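Local coordinates for salicylic acid-binding protein 2 (PDB 1XKL) that hydrolyses methyl salicylate to salicylic acid and methanol, releasing the active defence hormone for systemic acquired resistance in tobacco, at residues Glu129-Thr134 against Thr147-Gly152. Numbering follows the deposited sequence.
Sequences ENWLDT and TSMFFG. With STH (2-amino-4H-1,3-benzoxathiin-4-ol), chain E.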
loop_
_atom_site.group_PDB
_atom_site.type_symbol
_atom_site.label_atom_id
_atom_site.label_comp_id
_atom_site.label_asym_id
_atom_site.label_seq_id
_atom_site.Cartn_x
_atom_site.Cartn_y
_atom_site.Cartn_z
ATOM N N GLU A 129 7.143 5.177 31.543
ATOM C CA GLU A 129 8.018 4.282 30.790
ATOM C C GLU A 129 7.589 2.828 30.882
ATOM O O GLU A 129 8.120 1.971 30.170
ATOM C CB GLU A 129 9.467 4.403 31.266
ATOM C CG GLU A 129 10.042 5.799 31.129
ATOM C CD GLU A 129 11.550 5.794 30.936
ATOM O OE1 GLU A 129 12.262 5.188 31.771
ATOM O OE2 GLU A 129 12.014 6.401 29.945
ATOM N N ASN A 130 6.637 2.542 31.762
ATOM C CA ASN A 130 6.160 1.176 31.908
ATOM C C ASN A 130 5.325 0.811 30.679
ATOM O O ASN A 130 5.079 -0.365 30.422
ATOM C CB ASN A 130 5.302 1.036 33.169
ATOM C CG ASN A 130 5.160 -0.413 33.622
ATOM O OD1 ASN A 130 6.146 -1.050 33.998
ATOM N ND2 ASN A 130 3.934 -0.941 33.585
ATOM N N TRP A 131 4.905 1.823 29.920
ATOM C CA TRP A 131 4.077 1.606 28.731
ATOM C C TRP A 131 4.839 1.139 27.498
ATOM O O TRP A 131 4.243 0.616 26.552
ATOM C CB TRP A 131 3.295 2.877 28.384
ATOM C CG TRP A 131 2.256 3.232 29.403
ATOM C CD1 TRP A 131 2.316 4.243 30.320
ATOM C CD2 TRP A 131 1.019 2.550 29.636
ATOM N NE1 TRP A 131 1.192 4.234 31.111
ATOM C CE2 TRP A 131 0.378 3.205 30.714
ATOM C CE3 TRP A 131 0.386 1.448 29.041
ATOM C CZ2 TRP A 131 -0.864 2.796 31.210
ATOM C CZ3 TRP A 131 -0.850 1.041 29.536
ATOM C CH2 TRP A 131 -1.461 1.718 30.612
ATOM N N LEU A 132 6.151 1.340 27.509
ATOM C CA LEU A 132 7.006 0.940 26.402
ATOM C C LEU A 132 6.502 1.435 25.051
ATOM O O LEU A 132 6.349 2.635 24.839
ATOM C CB LEU A 132 7.160 -0.587 26.377
ATOM C CG LEU A 132 7.870 -1.230 27.572
ATOM C CD1 LEU A 132 8.046 -2.718 27.331
ATOM C CD2 LEU A 132 9.218 -0.572 27.788
ATOM N N ASP A 133 6.235 0.510 24.138
ATOM C CA ASP A 133 5.779 0.892 22.811
ATOM C C ASP A 133 4.268 0.992 22.661
ATOM O O ASP A 133 3.750 0.910 21.549
ATOM C CB ASP A 133 6.324 -0.091 21.779
ATOM C CG ASP A 133 5.883 -1.509 22.049
ATOM O OD1 ASP A 133 6.183 -2.387 21.217
ATOM O OD2 ASP A 133 5.237 -1.745 23.094
ATOM N N THR A 134 3.557 1.166 23.769
ATOM C CA THR A 134 2.104 1.284 23.716
ATOM C C THR A 134 1.711 2.616 23.074
ATOM O O THR A 134 2.326 3.644 23.351
ATOM C CB THR A 134 1.496 1.206 25.122
ATOM O OG1 THR A 134 1.761 -0.086 25.684
ATOM C CG2 THR A 134 -0.003 1.436 25.063
ATOM N N THR A 147 -9.329 9.258 24.027
ATOM C CA THR A 147 -8.013 8.684 23.769
ATOM C C THR A 147 -8.077 7.167 23.595
ATOM O O THR A 147 -8.781 6.485 24.338
ATOM C CB THR A 147 -7.044 9.007 24.936
ATOM O OG1 THR A 147 -6.925 10.427 25.078
ATOM C CG2 THR A 147 -5.667 8.412 24.679
ATOM N N SER A 148 -7.348 6.643 22.614
ATOM C CA SER A 148 -7.323 5.204 22.378
ATOM C C SER A 148 -6.006 4.643 22.899
ATOM O O SER A 148 -4.991 5.346 22.918
ATOM C CB SER A 148 -7.476 4.889 20.879
ATOM O OG SER A 148 -6.385 5.390 20.123
HETATM N N MSE A 149 -6.031 3.389 23.339
HETATM C CA MSE A 149 -4.842 2.724 23.861
HETATM C C MSE A 149 -4.597 1.450 23.056
HETATM O O MSE A 149 -5.504 0.640 22.885
HETATM C CB MSE A 149 -5.046 2.380 25.343
HETATM C CG MSE A 149 -3.879 1.659 25.992
HETATM SE SE MSE A 149 -4.191 1.300 27.889
HETATM C CE MSE A 149 -5.721 0.129 27.697
ATOM N N PHE A 150 -3.378 1.283 22.556
ATOM C CA PHE A 150 -3.046 0.105 21.758
ATOM C C PHE A 150 -1.710 -0.475 22.179
ATOM O O PHE A 150 -0.656 0.098 21.898
ATOM C CB PHE A 150 -3.020 0.475 20.269
ATOM C CG PHE A 150 -2.784 -0.696 19.343
ATOM C CD1 PHE A 150 -3.385 -1.925 19.580
ATOM C CD2 PHE A 150 -1.986 -0.550 18.211
ATOM C CE1 PHE A 150 -3.198 -2.998 18.704
ATOM C CE2 PHE A 150 -1.793 -1.618 17.325
ATOM C CZ PHE A 150 -2.401 -2.840 17.577
ATOM N N PHE A 151 -1.756 -1.611 22.871
ATOM C CA PHE A 151 -0.538 -2.266 23.336
ATOM C C PHE A 151 0.402 -2.575 22.174
ATOM O O PHE A 151 -0.037 -2.976 21.098
ATOM C CB PHE A 151 -0.873 -3.574 24.071
ATOM C CG PHE A 151 -1.725 -3.390 25.295
ATOM C CD1 PHE A 151 -1.685 -2.196 26.013
ATOM C CD2 PHE A 151 -2.540 -4.421 25.752
ATOM C CE1 PHE A 151 -2.445 -2.034 27.170
ATOM C CE2 PHE A 151 -3.304 -4.269 26.907
ATOM C CZ PHE A 151 -3.256 -3.069 27.620
ATOM N N GLY A 152 1.694 -2.369 22.401
ATOM C CA GLY A 152 2.681 -2.650 21.380
ATOM C C GLY A 152 3.297 -4.005 21.674
ATOM O O GLY A 152 3.085 -4.549 22.761
HETATM C C8 STH E . -5.877 -2.744 30.848
HETATM O O8 STH E . -6.709 -1.670 30.919
HETATM C C1 STH E . -4.448 -2.660 31.266
HETATM C C2 STH E . -3.582 -3.861 31.161
HETATM C C3 STH E . -2.217 -3.777 31.559
HETATM C C4 STH E . -1.677 -2.540 32.032
HETATM C C5 STH E . -2.502 -1.377 32.129
HETATM C C6 STH E . -3.857 -1.431 31.742
HETATM C C7 STH E . -5.494 -5.281 30.640
HETATM O O2 STH E . -4.088 -5.106 30.704
HETATM N N7 STH E . -5.757 -6.238 29.671
HETATM S S7 STH E . -6.396 -3.966 30.390
#
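W131 meets M149 and F151 with the far rim of its indole. CZ3 of W131 lies 3.7 Å from SE of M149 (a selenomethionine), which sits obliquely to the six-membered ring in a Met-aromatic contact. The M149 chain runs extended, its CG anti to the backbone N (chi1 179°), and crosses the indole at about a right angle; the bend comes at the last torsion and sets CE 3.8 Å from O8 of the ligand STH. F151 brings CE1 near the plane of the indole at its edge, 4.2 Å from W131 CZ3, while its own CZ lies 3.6 Å from STH C2.

T134 turns its methyl to the strand: CG2 packs 3.5 Å from the carbonyl O of F150 and also meets CG of M149. With chi1 at -64° its OG1 swings back to give a 2.7 Å hydrogen bond to a lone pair of W131 O. T134 N grips the same oxygen, closing the type II' turn from W131 to T134.

D133 lays its carboxylate against G152, OD2 3.2 Å from CA, and its two oxygens accept from the backbone N of K154 and F155, at the start of helix 153-160. W131, whose CH2 comes 3.6 Å from STH C5, lines one side of the ligand pocket with M149 and F151, where the antiparallel strands 135-138 and 147-150 belong to the cap of the alpha/beta-hydrolase fold.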